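Local coordinates for protein 2-(hydroxymethyl)glutarate dehydrogenase (Eubacterium barkeri, PDB 3CKY) that catalyses the NAD-dependent interconversion of 2-formylglutarate and (S)-2-hydroxymethylglutarate, a step in the fermentation of nicotinate, at residues Tyr119-Val124 against Ala169-Lys174; Thr135-Val140 against Asp160-Gly165. One frame throughout, in Å; residues are numbered along the deposited sequence.

Interaction 1: residues Tyr119-Val124 against Ala169-Lys174; sequences YVDAPV and AGDAVK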
# COMPACT_ATOMS: atom_id res chain seq x y z
N TYR A 119 -27.26 -6.17 24.15
CA TYR A 119 -26.36 -6.86 23.23
C TYR A 119 -24.92 -6.42 23.50
O TYR A 119 -24.59 -5.24 23.35
CB TYR A 119 -26.75 -6.55 21.78
CG TYR A 119 -26.27 -7.60 20.80
CD1 TYR A 119 -27.13 -8.60 20.35
CD2 TYR A 119 -24.95 -7.61 20.34
CE1 TYR A 119 -26.70 -9.57 19.46
CE2 TYR A 119 -24.51 -8.58 19.44
CZ TYR A 119 -25.39 -9.56 19.00
OH TYR A 119 -24.99 -10.53 18.11
N VAL A 120 -24.06 -7.36 23.88
CA VAL A 120 -22.69 -7.02 24.28
C VAL A 120 -21.66 -7.82 23.50
O VAL A 120 -21.80 -9.03 23.31
CB VAL A 120 -22.46 -7.20 25.83
CG1 VAL A 120 -23.74 -6.92 26.60
CG2 VAL A 120 -21.93 -8.58 26.16
N ASP A 121 -20.63 -7.12 23.03
CA ASP A 121 -19.50 -7.79 22.41
C ASP A 121 -18.56 -8.22 23.53
O ASP A 121 -18.19 -7.41 24.38
CB ASP A 121 -18.77 -6.90 21.39
CG ASP A 121 -18.37 -5.54 21.95
OD1 ASP A 121 -19.26 -4.85 22.49
OD2 ASP A 121 -17.19 -5.16 21.84
N ALA A 122 -18.20 -9.50 23.54
CA ALA A 122 -17.29 -10.05 24.54
C ALA A 122 -16.33 -11.06 23.90
O ALA A 122 -16.29 -12.23 24.29
CB ALA A 122 -18.06 -10.69 25.68
N PRO A 123 -15.56 -10.62 22.92
CA PRO A 123 -14.57 -11.53 22.34
C PRO A 123 -13.54 -11.98 23.38
O PRO A 123 -13.26 -11.26 24.35
CB PRO A 123 -13.92 -10.68 21.25
CG PRO A 123 -14.17 -9.28 21.65
CD PRO A 123 -15.50 -9.29 22.31
N VAL A 124 -13.00 -13.17 23.18
CA VAL A 124 -12.13 -13.78 24.16
C VAL A 124 -10.77 -14.12 23.54
O VAL A 124 -10.64 -14.23 22.32
CB VAL A 124 -12.74 -15.08 24.72
CG1 VAL A 124 -14.15 -14.82 25.23
CG2 VAL A 124 -12.73 -16.17 23.65
N ALA A 169 -16.28 -2.03 21.96
CA ALA A 169 -14.88 -1.86 22.46
C ALA A 169 -14.12 -3.17 22.65
O ALA A 169 -12.90 -3.21 22.44
CB ALA A 169 -14.85 -1.03 23.75
N GLY A 170 -14.82 -4.23 23.08
CA GLY A 170 -14.24 -5.58 23.16
C GLY A 170 -13.79 -6.04 21.78
O GLY A 170 -12.66 -6.49 21.61
N ASP A 171 -14.69 -5.93 20.81
CA ASP A 171 -14.37 -6.21 19.41
C ASP A 171 -13.17 -5.38 18.94
O ASP A 171 -12.26 -5.91 18.29
CB ASP A 171 -15.55 -5.89 18.50
CG ASP A 171 -16.71 -6.82 18.69
OD1 ASP A 171 -16.50 -7.99 19.07
OD2 ASP A 171 -17.84 -6.37 18.46
N ALA A 172 -13.20 -4.10 19.30
CA ALA A 172 -12.17 -3.16 18.92
C ALA A 172 -10.76 -3.54 19.40
O ALA A 172 -9.80 -3.45 18.60
CB ALA A 172 -12.54 -1.75 19.45
N VAL A 173 -10.64 -3.93 20.67
CA VAL A 173 -9.32 -4.12 21.27
C VAL A 173 -8.69 -5.39 20.72
O VAL A 173 -7.48 -5.43 20.46
CB VAL A 173 -9.35 -4.09 22.84
CG1 VAL A 173 -9.94 -5.39 23.43
CG2 VAL A 173 -7.95 -3.79 23.41
N LYS A 174 -9.53 -6.40 20.53
CA LYS A 174 -9.12 -7.64 19.87
C LYS A 174 -8.60 -7.34 18.46
O LYS A 174 -7.51 -7.75 18.11
CB LYS A 174 -10.32 -8.59 19.82
CG LYS A 174 -10.09 -9.93 19.16
CD LYS A 174 -9.82 -11.01 20.17
CE LYS A 174 -9.45 -12.37 19.50
NZ LYS A 174 -8.88 -13.34 20.51
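D121, P123 and K174 carry the contact in which a strand of the NAD-binding Rossmann-type domain meets the first turns of the long helix 169-197. The D121 side chain points at the start of that helix. With CG placed between its own backbone N and carbonyl carbon (chi1 53°), the carboxylate is presented to the backbone amides of the helix's first turn: D121 OD2 accepts the bond from D171 N at 2.8 Å, nearly straight at 167°, through the anti lone pair, while OD1 takes the amide of G168 just before the helix. An aspartate suits this place because its negative charge faces the positive end of the helix dipole, which is likely to stabilise it. This may also offset the approach of a second acid, D171, whose OD2 lies 3.6 Å from D121 OD2 and is hydrogen-bonded to the T105 hydroxyl. G170 has to be small here: a beta carbon on it would sit about 3.1 Å from D121 OD2. In the room so left, the rigid apolar ring of P123 lies against the helix backbone, its CG 3.2 Å from G170 O and its CD 3.6 Å from D171 OD1. K174, the active-site lysine by similarity, rises one turn further on. Its CG stands anti to the backbone N, and the chain then bends at chi2 and runs past the proline, CD coming within 4.3 Å of P123 CB. At its end K174 NZ donates to V124 O at 2.7 Å, approaching from 31° out of the carbonyl plane.

Interaction 2: residues Thr135-Val140 against Asp160-Gly165; sequences TLTIMV and DIYHVG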
# COMPACT_ATOMS: atom_id res chain seq x y z
N THR A 135 -9.82 -19.95 32.08
CA THR A 135 -8.84 -18.87 32.27
C THR A 135 -8.81 -17.88 31.11
O THR A 135 -7.88 -17.08 31.00
CB THR A 135 -7.43 -19.46 32.48
OG1 THR A 135 -7.04 -20.22 31.32
CG2 THR A 135 -7.41 -20.34 33.71
N LEU A 136 -9.84 -17.93 30.26
CA LEU A 136 -9.95 -17.02 29.12
C LEU A 136 -9.86 -15.56 29.53
O LEU A 136 -10.39 -15.16 30.58
CB LEU A 136 -11.30 -17.23 28.40
CG LEU A 136 -11.48 -18.51 27.59
CD1 LEU A 136 -12.92 -18.60 27.11
CD2 LEU A 136 -10.51 -18.56 26.42
N THR A 137 -9.21 -14.75 28.70
CA THR A 137 -9.28 -13.30 28.83
C THR A 137 -10.47 -12.84 28.02
O THR A 137 -10.61 -13.20 26.86
CB THR A 137 -8.00 -12.60 28.36
OG1 THR A 137 -6.93 -12.97 29.25
CG2 THR A 137 -8.16 -11.08 28.38
N ILE A 138 -11.35 -12.07 28.65
CA ILE A 138 -12.60 -11.64 28.03
C ILE A 138 -12.65 -10.12 28.00
O ILE A 138 -12.55 -9.47 29.04
CB ILE A 138 -13.82 -12.22 28.77
CG1 ILE A 138 -13.73 -13.77 28.81
CG2 ILE A 138 -15.12 -11.75 28.10
CD1 ILE A 138 -14.92 -14.48 29.46
N MET A 139 -12.82 -9.57 26.80
CA MET A 139 -12.81 -8.13 26.59
C MET A 139 -14.24 -7.68 26.26
O MET A 139 -14.78 -8.03 25.22
CB MET A 139 -11.84 -7.76 25.47
CG MET A 139 -10.36 -8.12 25.78
SD MET A 139 -9.42 -8.79 24.35
CE MET A 139 -10.32 -10.32 24.10
N VAL A 140 -14.83 -6.88 27.15
CA VAL A 140 -16.26 -6.58 27.10
C VAL A 140 -16.57 -5.13 26.74
O VAL A 140 -16.02 -4.20 27.33
CB VAL A 140 -16.95 -6.90 28.45
CG1 VAL A 140 -18.46 -6.70 28.35
CG2 VAL A 140 -16.62 -8.32 28.90
N ASP A 160 -9.22 -13.15 33.46
CA ASP A 160 -9.12 -11.69 33.31
C ASP A 160 -10.29 -11.15 32.49
O ASP A 160 -10.31 -11.27 31.26
CB ASP A 160 -7.80 -11.30 32.67
CG ASP A 160 -6.60 -11.56 33.58
OD1 ASP A 160 -6.81 -11.76 34.79
OD2 ASP A 160 -5.45 -11.55 33.08
N ILE A 161 -11.26 -10.58 33.19
CA ILE A 161 -12.45 -10.02 32.56
C ILE A 161 -12.31 -8.50 32.50
O ILE A 161 -12.32 -7.83 33.54
CB ILE A 161 -13.74 -10.38 33.34
CG1 ILE A 161 -13.80 -11.89 33.64
CG2 ILE A 161 -14.99 -9.91 32.56
CD1 ILE A 161 -13.63 -12.78 32.43
N TYR A 162 -12.17 -7.97 31.30
CA TYR A 162 -11.98 -6.53 31.11
C TYR A 162 -13.25 -5.85 30.62
O TYR A 162 -13.87 -6.29 29.64
CB TYR A 162 -10.88 -6.27 30.10
CG TYR A 162 -9.50 -6.64 30.57
CD1 TYR A 162 -8.73 -5.74 31.29
CD2 TYR A 162 -8.95 -7.89 30.27
CE1 TYR A 162 -7.46 -6.07 31.72
CE2 TYR A 162 -7.68 -8.23 30.69
CZ TYR A 162 -6.94 -7.32 31.42
OH TYR A 162 -5.66 -7.64 31.85
N HIS A 163 -13.63 -4.79 31.33
CA HIS A 163 -14.64 -3.87 30.85
C HIS A 163 -13.89 -2.78 30.08
O HIS A 163 -13.44 -1.80 30.65
CB HIS A 163 -15.46 -3.30 32.01
CG HIS A 163 -16.57 -2.40 31.57
ND1 HIS A 163 -17.19 -2.53 30.35
CD2 HIS A 163 -17.19 -1.38 32.21
CE1 HIS A 163 -18.13 -1.61 30.24
NE2 HIS A 163 -18.15 -0.90 31.35
N VAL A 164 -13.75 -2.99 28.77
CA VAL A 164 -12.84 -2.19 27.95
C VAL A 164 -13.47 -0.90 27.45
O VAL A 164 -12.77 0.01 27.01
CB VAL A 164 -12.29 -3.00 26.74
CG1 VAL A 164 -11.59 -4.27 27.23
CG2 VAL A 164 -13.40 -3.35 25.75
N GLY A 165 -14.79 -0.81 27.52
CA GLY A 165 -15.49 0.38 27.08
C GLY A 165 -16.93 0.06 26.80
O GLY A 165 -17.44 -0.95 27.27
O HOH W 1 -7.26 -14.44 31.67
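Y162 meets T137 at the edge of its ring, where CE2 lies 3.7 Å from the threonine CG2 and I138 O also sits near the ring plane. The phenol OH reaches K211 and E207 of the second subunit, and I208 of that subunit packs on the same tyrosine. The imidazole of H163 stacks on F147, while V140 O stands at its edge. The two strands run parallel, bonded alternately: Y162 N donates to I138 O at 2.7 Å and V140 N to Y162 O at 2.7 Å, with I138 N to D160 O and V164 N to V140 O extending the ladder. Beta-branched residues such as isoleucine, valine and threonine suit extended strands. I138 and I161 lie side by side, and the bend of I161 (chi1 -50°, chi2 -53°) swings its CD1 to 3.7 Å from I138 CD1. V164 sets CG1 3.9 Å from M139 CB and CG2 3.2 Å from V140 O; replacing it with an alanine would probably open a gap beside M139 and leave A169 less covered. At the other end a water joins T135 O, T137 OG1 and D160 N, and D160 forms a salt bridge to K211 of the second subunit. The two strands are the arms of a beta-alpha-beta unit joined by helix 144-157, which covers the face bearing I138, V140, I161 and H163; M139 turns to helix 169-197, and antiparallel strand 118-125 flanks 136-141.

Interactions 1 and 2, with centres about 8 Å apart, share one sheet, for strand 118-125 of the first lies next to strand 136-141 of the second. P123 O and M139 N, 3.0 Å apart, make a probable hydrogen bond between them. Helix 169-197 follows strand 158-165 after a short connection, and at this junction V164 CG2 packs 3.1 Å from G170 N. Further along the helix V173 CG1 touches M139 SD at 3.6 Å. This places K174, the probable active-site lysine, near the probable NAD site: its side chain is about 6 Å from that of S99, and that of V124 about 3 Å from that of M15 (nearest atoms). Both contacts also reach the second subunit.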